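Side-chain contacts in zona occludens toxin N-terminal domain-containing protein (Neisseria meningitidis MC58, PDB 2R2A), which is of uncharacterised function but, as the N-terminal domain of a zonular occludens toxin from the P-loop NTPase clan, probably binds a nucleoside triphosphate: residues Asp94-Val99 against Lys134-Asn139; Val91-Asp94 against Val99-Ala102. All blocks are in the same frame, centred on the assembly; numbering follows the deposited sequence.

Interaction 1. Residues Asp94-Val99 against Lys134-Asn139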
ATOM      1  N   ASP A  94       5.367   1.792  -0.130  1.00 21.27           N
ATOM      2  CA  ASP A  94       5.774   2.272   1.189  1.00 21.91           C
ATOM      3  C   ASP A  94       6.038   3.800   1.103  1.00 21.76           C
ATOM      4  O   ASP A  94       6.551   4.319   0.073  1.00 22.08           O
ATOM      5  CB  ASP A  94       7.016   1.503   1.654  1.00 22.48           C
ATOM      6  CG  ASP A  94       7.373   1.800   3.098  1.00 28.61           C
ATOM      7  OD1 ASP A  94       6.441   2.022   3.893  1.00 32.17           O
ATOM      8  OD2 ASP A  94       8.569   1.811   3.442  1.00 32.31           O
ATOM      9  N   GLU A  95       5.701   4.509   2.170  1.00 20.83           N
ATOM     10  CA  GLU A  95       5.829   5.990   2.227  1.00 21.43           C
ATOM     11  C   GLU A  95       5.156   6.587   0.988  1.00 20.80           C
ATOM     12  O   GLU A  95       5.768   7.304   0.204  1.00 19.96           O
ATOM     13  CB  GLU A  95       7.304   6.438   2.372  1.00 21.77           C
ATOM     14  CG  GLU A  95       7.930   6.123   3.789  1.00 25.85           C
ATOM     15  CD  GLU A  95       7.172   6.762   5.018  1.00 25.59           C
ATOM     16  OE1 GLU A  95       7.206   7.981   5.229  1.00 25.09           O
ATOM     17  OE2 GLU A  95       6.528   6.018   5.789  1.00 30.46           O
ATOM     18  N   ALA A  96       3.878   6.257   0.833  1.00 20.44           N
ATOM     19  CA  ALA A  96       3.132   6.528  -0.376  1.00 20.16           C
ATOM     20  C   ALA A  96       2.942   8.004  -0.694  1.00 19.24           C
ATOM     21  O   ALA A  96       2.504   8.320  -1.806  1.00 19.07           O
ATOM     22  CB  ALA A  96       1.749   5.844  -0.297  1.00 19.95           C
ATOM     23  N   GLN A  97       3.173   8.892   0.289  1.00 19.13           N
ATOM     24  CA  GLN A  97       3.083  10.323   0.059  1.00 20.13           C
ATOM     25  C   GLN A  97       4.107  10.776  -0.981  1.00 21.16           C
ATOM     26  O   GLN A  97       3.973  11.843  -1.532  1.00 21.49           O
ATOM     27  CB  GLN A  97       3.235  11.141   1.376  1.00 19.57           C
ATOM     28  CG  GLN A  97       4.602  11.163   2.043  1.00 20.56           C
ATOM     29  CD  GLN A  97       4.904   9.951   2.945  1.00 22.78           C
ATOM     30  OE1 GLN A  97       4.240   8.942   2.884  1.00 21.28           O
ATOM     31  NE2 GLN A  97       5.932  10.075   3.779  1.00 24.01           N
ATOM     32  N   ASP A  98       5.091   9.927  -1.275  1.00 21.73           N
ATOM     33  CA  ASP A  98       6.073  10.196  -2.340  1.00 23.38           C
ATOM     34  C   ASP A  98       5.479  10.081  -3.745  1.00 23.89           C
ATOM     35  O   ASP A  98       6.055  10.626  -4.705  1.00 24.07           O
ATOM     36  CB  ASP A  98       7.267   9.236  -2.209  1.00 23.81           C
ATOM     37  CG  ASP A  98       8.081   9.510  -0.960  1.00 24.60           C
ATOM     38  OD1 ASP A  98       7.889  10.588  -0.336  1.00 28.74           O
ATOM     39  OD2 ASP A  98       8.898   8.656  -0.577  1.00 24.64           O
ATOM     40  N   VAL A  99       4.357   9.377  -3.869  1.00 22.33           N
ATOM     41  CA  VAL A  99       3.729   9.133  -5.183  1.00 22.43           C
ATOM     42  C   VAL A  99       2.429   9.918  -5.280  1.00 22.32           C
ATOM     43  O   VAL A  99       2.155  10.541  -6.325  1.00 23.06           O
ATOM     44  CB  VAL A  99       3.374   7.641  -5.385  1.00 22.01           C
ATOM     45  CG1 VAL A  99       2.815   7.406  -6.781  1.00 23.86           C
ATOM     46  CG2 VAL A  99       4.560   6.755  -5.105  1.00 22.45           C
ATOM     47  N   LYS A 134      -3.292  12.047   6.299  1.00 16.95           N
ATOM     48  CA  LYS A 134      -3.392  13.385   5.665  1.00 17.39           C
ATOM     49  C   LYS A 134      -2.166  13.784   4.842  1.00 18.09           C
ATOM     50  O   LYS A 134      -2.136  14.861   4.252  1.00 17.73           O
ATOM     51  CB  LYS A 134      -3.714  14.444   6.706  1.00 16.69           C
ATOM     52  CG  LYS A 134      -5.107  14.212   7.344  1.00 19.20           C
ATOM     53  CD  LYS A 134      -5.318  15.218   8.435  1.00 20.21           C
ATOM     54  CE  LYS A 134      -6.800  15.305   8.778  1.00 24.67           C
ATOM     55  NZ  LYS A 134      -7.061  16.064  10.040  1.00 22.43           N
ATOM     56  N   LEU A 135      -1.187  12.881   4.763  1.00 17.60           N
ATOM     57  CA  LEU A 135      -0.040  13.047   3.874  1.00 18.91           C
ATOM     58  C   LEU A 135      -0.406  12.671   2.454  1.00 19.08           C
ATOM     59  O   LEU A 135       0.353  12.993   1.536  1.00 20.12           O
ATOM     60  CB  LEU A 135       1.163  12.218   4.375  1.00 17.02           C
ATOM     61  CG  LEU A 135       1.820  12.724   5.682  1.00 18.60           C
ATOM     62  CD1 LEU A 135       2.888  11.708   6.232  1.00 17.27           C
ATOM     63  CD2 LEU A 135       2.498  14.091   5.402  1.00 22.96           C
ATOM     64  N   LEU A 136      -1.562  11.991   2.287  1.00 19.24           N
ATOM     65  CA  LEU A 136      -1.976  11.423   1.004  1.00 19.98           C
ATOM     66  C   LEU A 136      -3.067  12.237   0.339  1.00 19.66           C
ATOM     67  O   LEU A 136      -3.832  12.874   1.007  1.00 18.99           O
ATOM     68  CB  LEU A 136      -2.487   9.980   1.158  1.00 19.79           C
ATOM     69  CG  LEU A 136      -1.513   9.019   1.834  1.00 19.73           C
ATOM     70  CD1 LEU A 136      -2.148   7.644   1.981  1.00 25.05           C
ATOM     71  CD2 LEU A 136      -0.272   8.924   0.943  1.00 19.89           C
ATOM     72  N   ASP A 137      -3.121  12.132  -0.982  1.00 19.49           N
ATOM     73  CA  ASP A 137      -4.142  12.746  -1.825  1.00 21.45           C
ATOM     74  C   ASP A 137      -5.523  12.324  -1.303  1.00 21.81           C
ATOM     75  O   ASP A 137      -5.763  11.123  -1.085  1.00 21.64           O
ATOM     76  CB  ASP A 137      -3.932  12.251  -3.265  1.00 21.28           C
ATOM     77  CG  ASP A 137      -4.618  13.118  -4.296  1.00 25.78           C
ATOM     78  OD1 ASP A 137      -5.748  13.574  -4.022  1.00 28.38           O
ATOM     79  OD2 ASP A 137      -4.021  13.344  -5.389  1.00 29.10           O
ATOM     80  N   GLN A 138      -6.397  13.305  -1.060  1.00 21.78           N
ATOM     81  CA  GLN A 138      -7.799  13.048  -0.695  1.00 23.37           C
ATOM     82  C   GLN A 138      -8.473  12.146  -1.715  1.00 22.42           C
ATOM     83  O   GLN A 138      -9.345  11.337  -1.367  1.00 22.28           O
ATOM     84  CB  GLN A 138      -8.591  14.375  -0.573  1.00 23.97           C
ATOM     85  CG  GLN A 138      -8.360  15.095   0.772  1.00 28.42           C
ATOM     86  CD  GLN A 138      -9.250  16.321   1.033  1.00 29.24           C
ATOM     87  OE1 GLN A 138      -9.322  16.808   2.172  1.00 36.68           O
ATOM     88  NE2 GLN A 138      -9.925  16.826  -0.009  1.00 33.36           N
ATOM     89  N   ASN A 139      -8.060  12.275  -2.979  1.00 21.69           N
ATOM     90  CA  ASN A 139      -8.662  11.513  -4.070  1.00 22.36           C
ATOM     91  C   ASN A 139      -8.270  10.032  -3.996  1.00 22.08           C
ATOM     92  O   ASN A 139      -9.031   9.161  -4.416  1.00 23.35           O
ATOM     93  CB  ASN A 139      -8.347  12.187  -5.428  1.00 22.78           C
ATOM     94  CG  ASN A 139      -9.250  13.403  -5.705  1.00 25.09           C
ATOM     95  OD1 ASN A 139     -10.464  13.354  -5.460  1.00 29.13           O
ATOM     96  ND2 ASN A 139      -8.674  14.476  -6.252  1.00 24.36           N
TER

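Interaction 2. Residues Val91-Asp94 against Val99-Ala102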
ATOM      1  N   VAL A  91      -0.010  -3.858  -5.952  1.00 21.33           N
ATOM      2  CA  VAL A  91       0.973  -2.787  -5.874  1.00 21.41           C
ATOM      3  C   VAL A  91       1.081  -2.424  -4.397  1.00 21.01           C
ATOM      4  O   VAL A  91       0.053  -2.244  -3.771  1.00 20.87           O
ATOM      5  CB  VAL A  91       0.487  -1.554  -6.674  1.00 21.09           C
ATOM      6  CG1 VAL A  91       1.397  -0.386  -6.447  1.00 23.90           C
ATOM      7  CG2 VAL A  91       0.371  -1.866  -8.214  1.00 24.09           C
ATOM      8  N   ILE A  92       2.292  -2.380  -3.836  1.00 20.69           N
ATOM      9  CA  ILE A  92       2.473  -2.018  -2.409  1.00 20.85           C
ATOM     10  C   ILE A  92       3.455  -0.848  -2.377  1.00 20.82           C
ATOM     11  O   ILE A  92       4.623  -0.992  -2.815  1.00 21.22           O
ATOM     12  CB  ILE A  92       3.060  -3.196  -1.567  1.00 19.89           C
ATOM     13  CG1 ILE A  92       2.135  -4.430  -1.694  1.00 22.34           C
ATOM     14  CG2 ILE A  92       3.339  -2.761  -0.104  1.00 20.10           C
ATOM     15  CD1 ILE A  92       2.790  -5.786  -1.231  1.00 20.89           C
ATOM     16  N   VAL A  93       2.997   0.301  -1.878  1.00 20.63           N
ATOM     17  CA  VAL A  93       3.832   1.487  -1.969  1.00 19.98           C
ATOM     18  C   VAL A  93       4.118   1.905  -0.536  1.00 20.86           C
ATOM     19  O   VAL A  93       3.215   2.277   0.206  1.00 19.75           O
ATOM     20  CB  VAL A  93       3.145   2.595  -2.801  1.00 20.68           C
ATOM     21  CG1 VAL A  93       3.936   3.881  -2.740  1.00 20.07           C
ATOM     22  CG2 VAL A  93       3.011   2.151  -4.304  1.00 19.58           C
ATOM     23  N   ASP A  94       5.367   1.792  -0.130  1.00 21.27           N
ATOM     24  CA  ASP A  94       5.774   2.272   1.189  1.00 21.91           C
ATOM     25  C   ASP A  94       6.038   3.800   1.103  1.00 21.76           C
ATOM     26  O   ASP A  94       6.551   4.319   0.073  1.00 22.08           O
ATOM     27  CB  ASP A  94       7.016   1.503   1.654  1.00 22.48           C
ATOM     28  CG  ASP A  94       7.373   1.800   3.098  1.00 28.61           C
ATOM     29  OD1 ASP A  94       6.441   2.022   3.893  1.00 32.17           O
ATOM     30  OD2 ASP A  94       8.569   1.811   3.442  1.00 32.31           O
ATOM     31  N   VAL A  99       4.357   9.377  -3.869  1.00 22.33           N
ATOM     32  CA  VAL A  99       3.729   9.133  -5.183  1.00 22.43           C
ATOM     33  C   VAL A  99       2.429   9.918  -5.280  1.00 22.32           C
ATOM     34  O   VAL A  99       2.155  10.541  -6.325  1.00 23.06           O
ATOM     35  CB  VAL A  99       3.374   7.641  -5.385  1.00 22.01           C
ATOM     36  CG1 VAL A  99       2.815   7.406  -6.781  1.00 23.86           C
ATOM     37  CG2 VAL A  99       4.560   6.755  -5.105  1.00 22.45           C
ATOM     38  N   TRP A 100       1.641   9.898  -4.193  1.00 21.21           N
ATOM     39  CA  TRP A 100       0.292  10.452  -4.134  1.00 19.91           C
ATOM     40  C   TRP A 100       0.151  11.379  -2.922  1.00 19.37           C
ATOM     41  O   TRP A 100      -0.604  11.076  -1.991  1.00 19.84           O
ATOM     42  CB  TRP A 100      -0.741   9.322  -4.030  1.00 21.30           C
ATOM     43  CG  TRP A 100      -0.744   8.407  -5.256  1.00 21.33           C
ATOM     44  CD1 TRP A 100      -1.036   8.775  -6.532  1.00 24.26           C
ATOM     45  CD2 TRP A 100      -0.422   7.018  -5.301  1.00 23.70           C
ATOM     46  NE1 TRP A 100      -0.919   7.698  -7.379  1.00 22.18           N
ATOM     47  CE2 TRP A 100      -0.581   6.595  -6.644  1.00 22.68           C
ATOM     48  CE3 TRP A 100      -0.070   6.074  -4.331  1.00 23.69           C
ATOM     49  CZ2 TRP A 100      -0.323   5.296  -7.054  1.00 22.74           C
ATOM     50  CZ3 TRP A 100       0.147   4.767  -4.732  1.00 24.77           C
ATOM     51  CH2 TRP A 100       0.014   4.387  -6.089  1.00 23.95           C
ATOM     52  N   PRO A 101       0.896  12.505  -2.916  1.00 18.90           N
ATOM     53  CA  PRO A 101       0.823  13.432  -1.787  1.00 18.35           C
ATOM     54  C   PRO A 101      -0.536  14.150  -1.763  1.00 18.66           C
ATOM     55  O   PRO A 101      -1.213  14.235  -2.808  1.00 17.55           O
ATOM     56  CB  PRO A 101       1.941  14.467  -2.101  1.00 18.65           C
ATOM     57  CG  PRO A 101       2.070  14.429  -3.613  1.00 17.97           C
ATOM     58  CD  PRO A 101       1.816  12.993  -3.976  1.00 18.42           C
ATOM     59  N   ALA A 102      -0.899  14.678  -0.594  1.00 16.95           N
ATOM     60  CA  ALA A 102      -2.008  15.640  -0.515  1.00 19.18           C
ATOM     61  C   ALA A 102      -1.775  16.802  -1.534  1.00 19.45           C
ATOM     62  O   ALA A 102      -0.622  17.238  -1.744  1.00 19.48           O
ATOM     63  CB  ALA A 102      -2.087  16.186   0.871  1.00 18.51           C
TER

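Interaction 1. Residues Asp94-Val99 against Lys134-Asn139
Ala96 and Gln97 meet Leu135 and Leu136 where two loops from neighbouring parallel strands of a P-loop NTPase-like domain converge. The first loop leaves strand 90-93 through an Asp94-Glu95 pair, placed and spelled like a Walker B motif; the second follows strand 125-130. Glu95 lends its carbonyl O to Asp98 N, and the turn goes on as Ala96 O accepts from Val99 N. The carboxylate of Glu95 lies alongside the same turn: Glu95 OE1 receives Gln97 NE2 at 2.8 Å in a fairly straight bond (160°), which lies close to the amide plane but comes onto the carboxylate from above its plane. Gln131 NE2 also bonds to this oxygen. Ala96 makes an apolar contact, with CB 3.9 Å from Leu136 CD2. Leu136 CD2 also packs on the Ala96-Gln97 peptide, 3.7 Å from Ala96 C and 3.5 Å from Gln97 N. In Gln97, chi1 of 70° sets CG between the backbone N and carbonyl carbon, and a bend at chi2 (-83°) folds the amide toward Glu95. Gln97 OE1 bonds to Thr130 OG1, so both ends of the amide are held and its rotation is fixed. The side chain lies near, without touching, a probable Walker A loop, consistent with a place beside the nucleotide site. Beyond the leucines, Asp137 caps helix 138-141 through OD1 and Asn139 N. At the nearest point of the contact, Gln97 CB sits 3.4 Å from Leu135 O and 3.8 Å from Leu135 CB.

Interaction 2. Residues Val91-Asp94 against Val99-Ala102
The last residue of the strand leading into a Walker B-like Asp-Glu pair, Val93, faces the loop that follows and touches Val99 and Trp100. Strand 90-93 belongs to the parallel part of the central sheet, with strands 43-45 and 125-130 as its neighbours; beyond it the chain passes through a short 3-10 turn at 96-98, and Val99 and Trp100 reach the strand with their side chains before the backbone runs on away from it. The approach is made by side chains alone: the nearest CA atoms, those of Val93 and Val99, remain 8.3 Å apart, and no hydrogen bond joins the two segments. Val93 divides its two methyls between the two partners. With chi1 at 173°, CG1 is opposed to the backbone N and meets Val99 CG2 at 3.8 Å, while CG2, set beside the backbone N, goes to the indole. There Val93 CG2 lies 3.9 Å from Trp100 CZ3 and 4.1 Å from Trp100 CH2, approaching the six-membered ring obliquely, with the two side chains at about a right angle. Val99 contributes a second time through its other methyl: CG1 stands over the centre of the Trp100 ring, 3.5 Å above its plane, in the manner of a CH-pi contact between chain neighbours. One valine thus covers an indole face as the other touches the far end of the ring. The polar end of the indole is accounted for elsewhere, since Trp100 NE1 bonds to Asn112 O in helix 111-114, and Met77 and Val128 add to the surroundings of the ring. All three touching residues are buried, and with only aliphatic and aromatic carbons meeting, the contact relies on shape and dispersion, with no directional bond across it.

Followed from the N terminus, the chain passes along strand 90-93, turns through 94-99 and runs on as 99-102, whose first two residues reach the strand, so interaction 2 closes a loop with four residues between its segments. Interaction 1 starts from that same turn and closes a much longer loop, running through helix 111-114 and strand 125-130 to reach 134-139. Segments alternate along the chain, so the two contacts cross, sharing Asp94 and Val99. Their second segments also meet directly through probable backbone hydrogen bonds, Asp137 N to Trp100 O at 2.9 Å and Ala102 N to Leu135 O at 3.0 Å. Together they tie the ends of two adjacent parallel strands to the loop between them.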